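Local coordinates for protein carboxylesterase (Ferroplasma acidiphilum, PDB 3WJ2) that probably hydrolyses carboxylic ester bonds as a carboxylesterase of the alpha/beta-hydrolase fold, at residues R116-N128 / M209-N220. Numbering follows the deposited sequence.
Sequences RLAPEHKFPDAFN and MIRYFGNMYSKN
Y217, at the C-terminal end of its helix, lays its ring against the turn that carries F123. CB of F123 stands over the middle of that ring, 3.9 Å from its centroid, a CH-pi contact. F123 also turns its own ring edge toward the same tyrosine face, because its CG stands opposite the backbone N about the first torsion (178°); the result is an offset edge-to-face pair with the planes at 78°. CD1 of F123 does the touching, 3.7 Å from CZ of Y217, while the tyrosine OH lies at the rim of the phenylalanine ring, near its plane. A118 CB meets the edge of the Y217 ring at CD1 (4.2 Å), and A126 CB approaches CE1. The backbones are pinned here too: F123 N donates a nearly straight bond to Y217 O (2.8 Å, 165°).

K122 donates two hydrogen bonds to carbonyls at this helix end. Its chain runs extended until a bend at the last torsion lets NZ reach both M216 O (2.8 Å) and S218 O (3.0 Å); NZ lies above the M216 carbonyl plane but is only tilted from that of S218. The ammonium charge should suit the helix dipole. Nearby, P119, which follows a cis peptide, lies alongside M216, its CB 3.9 Å from SD.

In this alpha/beta-hydrolase fold the contact packs the loop after strand 109-113, and the start of helix 125-139, against the end of helix 207-217. A126 lies near the probable nucleophile elbow without touching it. L161 of helix 157-172 touches both Y217 and A126, F87 stacks on Y217, and P29 of helix 29-43 packs against P119 and M216.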
loop_
_atom_site.group_PDB
_atom_site.type_symbol
_atom_site.label_atom_id
_atom_site.label_comp_id
_atom_site.label_asym_id
_atom_site.label_seq_id
_atom_site.Cartn_x
_atom_site.Cartn_y
_atom_site.Cartn_z
ATOM N N ARG B 116 -23.133 -15.673 -24.048
ATOM C CA ARG B 116 -22.264 -16.422 -25.025
ATOM C C ARG B 116 -20.791 -16.197 -24.636
ATOM O O ARG B 116 -20.371 -15.084 -24.191
ATOM C CB ARG B 116 -22.562 -15.976 -26.434
ATOM C CG ARG B 116 -23.997 -16.490 -26.828
ATOM C CD ARG B 116 -24.418 -15.901 -28.200
ATOM N NE ARG B 116 -24.480 -14.438 -28.110
ATOM C CZ ARG B 116 -24.604 -13.589 -29.128
ATOM N NH1 ARG B 116 -24.642 -14.169 -30.365
ATOM N NH2 ARG B 116 -24.642 -12.270 -28.956
ATOM N N LEU B 117 -19.987 -17.242 -24.834
ATOM C CA LEU B 117 -18.632 -17.261 -24.349
ATOM C C LEU B 117 -17.622 -17.179 -25.491
ATOM O O LEU B 117 -17.836 -17.595 -26.618
ATOM C CB LEU B 117 -18.360 -18.576 -23.532
ATOM C CG LEU B 117 -19.321 -18.685 -22.379
ATOM C CD1 LEU B 117 -19.182 -20.192 -21.806
ATOM C CD2 LEU B 117 -18.976 -17.649 -21.321
ATOM N N ALA B 118 -16.450 -16.631 -25.134
ATOM C CA ALA B 118 -15.341 -16.426 -26.059
ATOM C C ALA B 118 -14.416 -17.639 -25.989
ATOM O O ALA B 118 -14.469 -18.428 -25.000
ATOM C CB ALA B 118 -14.551 -15.203 -25.559
ATOM N N PRO B 119 -13.624 -17.857 -27.076
ATOM C CA PRO B 119 -13.446 -17.022 -28.271
ATOM C C PRO B 119 -14.439 -17.314 -29.371
ATOM O O PRO B 119 -14.405 -16.589 -30.396
ATOM C CB PRO B 119 -12.016 -17.437 -28.770
ATOM C CG PRO B 119 -12.001 -18.910 -28.358
ATOM C CD PRO B 119 -12.671 -18.981 -27.024
ATOM N N GLU B 120 -15.329 -18.303 -29.152
ATOM C CA GLU B 120 -16.287 -18.579 -30.196
ATOM C C GLU B 120 -17.154 -17.362 -30.440
ATOM O O GLU B 120 -17.559 -17.100 -31.576
ATOM C CB GLU B 120 -17.116 -19.824 -29.896
ATOM C CG GLU B 120 -16.301 -21.125 -29.759
ATOM C CD GLU B 120 -15.765 -21.421 -28.334
ATOM O OE1 GLU B 120 -15.362 -22.587 -28.092
ATOM O OE2 GLU B 120 -15.788 -20.531 -27.456
ATOM N N HIS B 121 -17.407 -16.614 -29.366
ATOM C CA HIS B 121 -18.246 -15.436 -29.412
ATOM C C HIS B 121 -17.437 -14.317 -28.714
ATOM O O HIS B 121 -17.308 -14.311 -27.467
ATOM C CB HIS B 121 -19.601 -15.629 -28.736
ATOM C CG HIS B 121 -20.388 -16.747 -29.308
ATOM N ND1 HIS B 121 -21.156 -16.621 -30.445
ATOM C CD2 HIS B 121 -20.498 -18.026 -28.897
ATOM C CE1 HIS B 121 -21.676 -17.812 -30.728
ATOM N NE2 HIS B 121 -21.285 -18.675 -29.816
ATOM N N LYS B 122 -16.878 -13.447 -29.511
ATOM C CA LYS B 122 -16.036 -12.384 -28.972
ATOM C C LYS B 122 -16.852 -11.160 -28.603
ATOM O O LYS B 122 -18.056 -11.015 -29.000
ATOM C CB LYS B 122 -14.956 -12.038 -30.023
ATOM C CG LYS B 122 -13.858 -13.122 -29.940
ATOM C CD LYS B 122 -12.811 -12.900 -30.953
ATOM C CE LYS B 122 -11.733 -13.890 -30.817
ATOM N NZ LYS B 122 -10.685 -13.612 -29.786
ATOM N N PHE B 123 -16.207 -10.245 -27.875
ATOM C CA PHE B 123 -16.834 -8.945 -27.629
ATOM C C PHE B 123 -17.280 -8.358 -28.927
ATOM O O PHE B 123 -16.537 -8.408 -29.962
ATOM C CB PHE B 123 -15.801 -8.000 -26.968
ATOM C CG PHE B 123 -16.326 -6.618 -26.714
ATOM C CD1 PHE B 123 -17.152 -6.357 -25.640
ATOM C CD2 PHE B 123 -16.098 -5.595 -27.669
ATOM C CE1 PHE B 123 -17.685 -5.116 -25.361
ATOM C CE2 PHE B 123 -16.627 -4.262 -27.420
ATOM C CZ PHE B 123 -17.418 -4.009 -26.318
ATOM N N PRO B 124 -18.516 -7.842 -28.997
ATOM C CA PRO B 124 -19.419 -7.483 -27.898
ATOM C C PRO B 124 -20.520 -8.508 -27.626
ATOM O O PRO B 124 -21.500 -8.098 -27.011
ATOM C CB PRO B 124 -20.056 -6.171 -28.399
ATOM C CG PRO B 124 -20.347 -6.461 -29.908
ATOM C CD PRO B 124 -18.961 -7.171 -30.281
ATOM N N ASP B 125 -20.359 -9.798 -28.012
ATOM C CA ASP B 125 -21.504 -10.696 -27.849
ATOM C C ASP B 125 -21.973 -10.828 -26.351
ATOM O O ASP B 125 -23.141 -10.691 -26.091
ATOM C CB ASP B 125 -21.214 -12.119 -28.441
ATOM C CG ASP B 125 -21.074 -12.078 -29.996
ATOM O OD1 ASP B 125 -21.369 -11.007 -30.608
ATOM O OD2 ASP B 125 -20.658 -13.104 -30.604
ATOM N N ALA B 126 -21.051 -11.123 -25.410
ATOM C CA ALA B 126 -21.547 -11.338 -23.997
ATOM C C ALA B 126 -22.140 -10.037 -23.517
ATOM O O ALA B 126 -23.091 -10.052 -22.737
ATOM C CB ALA B 126 -20.352 -11.715 -23.121
ATOM N N PHE B 127 -21.449 -8.948 -23.855
ATOM C CA PHE B 127 -21.980 -7.658 -23.396
ATOM C C PHE B 127 -23.413 -7.421 -23.924
ATOM O O PHE B 127 -24.297 -6.983 -23.184
ATOM C CB PHE B 127 -21.011 -6.527 -23.881
ATOM C CG PHE B 127 -21.618 -5.180 -23.707
ATOM C CD1 PHE B 127 -21.779 -4.585 -22.457
ATOM C CD2 PHE B 127 -22.184 -4.566 -24.852
ATOM C CE1 PHE B 127 -22.440 -3.335 -22.337
ATOM C CE2 PHE B 127 -22.872 -3.331 -24.722
ATOM C CZ PHE B 127 -23.010 -2.714 -23.463
ATOM N N ASN B 128 -23.622 -7.618 -25.244
ATOM C CA ASN B 128 -24.939 -7.464 -25.806
ATOM C C ASN B 128 -25.931 -8.465 -25.185
ATOM O O ASN B 128 -27.089 -8.122 -24.995
ATOM C CB ASN B 128 -24.868 -7.679 -27.333
ATOM C CG ASN B 128 -24.214 -6.492 -28.066
ATOM O OD1 ASN B 128 -24.124 -5.337 -27.530
ATOM N ND2 ASN B 128 -23.750 -6.770 -29.313
ATOM N N MET B 209 -2.788 -15.610 -17.217
ATOM C CA MET B 209 -4.206 -15.981 -17.534
ATOM C C MET B 209 -5.084 -14.762 -17.802
ATOM O O MET B 209 -6.007 -14.830 -18.657
ATOM C CB MET B 209 -4.800 -16.834 -16.406
ATOM C CG MET B 209 -4.243 -18.237 -16.540
ATOM S SD MET B 209 -4.530 -19.004 -18.240
ATOM C CE MET B 209 -6.350 -19.000 -18.254
ATOM N N ILE B 210 -4.875 -13.655 -17.047
ATOM C CA ILE B 210 -5.663 -12.454 -17.301
ATOM C C ILE B 210 -5.463 -12.069 -18.769
ATOM O O ILE B 210 -6.426 -11.708 -19.453
ATOM C CB ILE B 210 -5.257 -11.311 -16.352
ATOM C CG1 ILE B 210 -5.749 -11.629 -14.963
ATOM C CG2 ILE B 210 -5.885 -9.956 -16.807
ATOM C CD1 ILE B 210 -5.126 -10.666 -13.792
ATOM N N ARG B 211 -4.219 -12.127 -19.225
ATOM C CA ARG B 211 -3.962 -11.808 -20.666
ATOM C C ARG B 211 -4.621 -12.757 -21.632
ATOM O O ARG B 211 -5.175 -12.320 -22.664
ATOM C CB ARG B 211 -2.452 -11.622 -20.975
ATOM C CG ARG B 211 -1.989 -10.339 -20.164
ATOM C CD ARG B 211 -0.552 -9.810 -20.546
ATOM N NE ARG B 211 0.132 -9.051 -19.472
ATOM C CZ ARG B 211 0.979 -9.607 -18.594
ATOM N NH1 ARG B 211 1.235 -10.916 -18.658
ATOM N NH2 ARG B 211 1.591 -8.881 -17.647
ATOM N N TYR B 212 -4.584 -14.040 -21.304
ATOM C CA TYR B 212 -5.142 -15.094 -22.136
ATOM C C TYR B 212 -6.644 -14.818 -22.246
ATOM O O TYR B 212 -7.150 -14.767 -23.370
ATOM C CB TYR B 212 -4.878 -16.486 -21.483
ATOM C CG TYR B 212 -5.572 -17.717 -22.096
ATOM C CD1 TYR B 212 -4.867 -18.590 -22.906
ATOM C CD2 TYR B 212 -6.905 -18.009 -21.832
ATOM C CE1 TYR B 212 -5.430 -19.750 -23.407
ATOM C CE2 TYR B 212 -7.522 -19.087 -22.433
ATOM C CZ TYR B 212 -6.773 -19.975 -23.201
ATOM O OH TYR B 212 -7.357 -21.121 -23.656
ATOM N N PHE B 213 -7.324 -14.576 -21.137
ATOM C CA PHE B 213 -8.773 -14.271 -21.209
ATOM C C PHE B 213 -9.041 -13.018 -22.021
ATOM O O PHE B 213 -10.030 -12.995 -22.775
ATOM C CB PHE B 213 -9.378 -14.126 -19.827
ATOM C CG PHE B 213 -9.421 -15.438 -19.054
ATOM C CD1 PHE B 213 -9.888 -16.569 -19.668
ATOM C CD2 PHE B 213 -8.990 -15.501 -17.700
ATOM C CE1 PHE B 213 -9.931 -17.846 -19.008
ATOM C CE2 PHE B 213 -9.055 -16.763 -17.021
ATOM C CZ PHE B 213 -9.515 -17.909 -17.693
ATOM N N GLY B 214 -8.250 -11.963 -21.817
ATOM C CA GLY B 214 -8.569 -10.722 -22.518
ATOM C C GLY B 214 -8.330 -10.922 -23.976
ATOM O O GLY B 214 -9.050 -10.384 -24.797
ATOM N N ASN B 215 -7.290 -11.656 -24.357
ATOM C CA ASN B 215 -7.078 -11.872 -25.777
ATOM C C ASN B 215 -8.179 -12.769 -26.367
ATOM O O ASN B 215 -8.489 -12.598 -27.556
ATOM C CB ASN B 215 -5.709 -12.503 -26.035
ATOM C CG ASN B 215 -4.534 -11.500 -25.855
ATOM O OD1 ASN B 215 -4.708 -10.279 -25.822
ATOM N ND2 ASN B 215 -3.342 -12.045 -25.686
ATOM N N MET B 216 -8.721 -13.740 -25.610
ATOM C CA MET B 216 -9.786 -14.545 -26.155
ATOM C C MET B 216 -11.079 -13.757 -26.346
ATOM O O MET B 216 -11.836 -14.013 -27.293
ATOM C CB MET B 216 -10.132 -15.803 -25.319
ATOM C CG MET B 216 -9.012 -16.881 -25.194
ATOM S SD MET B 216 -8.623 -17.555 -26.844
ATOM C CE MET B 216 -7.164 -18.500 -26.444
ATOM N N TYR B 217 -11.339 -12.803 -25.467
ATOM C CA TYR B 217 -12.602 -12.051 -25.518
ATOM C C TYR B 217 -12.554 -10.898 -26.550
ATOM O O TYR B 217 -13.543 -10.638 -27.233
ATOM C CB TYR B 217 -12.886 -11.468 -24.118
ATOM C CG TYR B 217 -14.227 -10.749 -23.911
ATOM C CD1 TYR B 217 -15.433 -11.262 -24.432
ATOM C CD2 TYR B 217 -14.245 -9.537 -23.182
ATOM C CE1 TYR B 217 -16.713 -10.573 -24.185
ATOM C CE2 TYR B 217 -15.525 -8.860 -22.978
ATOM C CZ TYR B 217 -16.640 -9.340 -23.484
ATOM O OH TYR B 217 -17.775 -8.666 -23.184
ATOM N N SER B 218 -11.427 -10.221 -26.627
ATOM C CA SER B 218 -11.364 -9.055 -27.534
ATOM C C SER B 218 -11.276 -9.580 -28.945
ATOM O O SER B 218 -10.713 -10.690 -29.176
ATOM C CB SER B 218 -10.154 -8.173 -27.165
ATOM O OG SER B 218 -8.888 -8.871 -27.446
ATOM N N LYS B 219 -11.861 -8.841 -29.878
ATOM C CA LYS B 219 -11.612 -9.099 -31.312
ATOM C C LYS B 219 -10.204 -8.617 -31.723
ATOM O O LYS B 219 -9.465 -9.300 -32.455
ATOM C CB LYS B 219 -12.644 -8.374 -32.103
ATOM C CG LYS B 219 -13.841 -9.202 -32.382
ATOM C CD LYS B 219 -14.556 -8.590 -33.560
ATOM C CE LYS B 219 -15.697 -9.491 -34.012
ATOM N NZ LYS B 219 -15.290 -10.879 -34.448
ATOM N N ASN B 220 -9.816 -7.442 -31.230
ATOM C CA ASN B 220 -8.414 -7.042 -31.292
ATOM C C ASN B 220 -8.021 -6.406 -29.954
ATOM O O ASN B 220 -8.851 -5.686 -29.333
ATOM C CB ASN B 220 -8.252 -6.010 -32.382
ATOM C CG ASN B 220 -9.153 -4.800 -32.139
ATOM O OD1 ASN B 220 -8.797 -3.864 -31.384
ATOM N ND2 ASN B 220 -10.344 -4.836 -32.737
#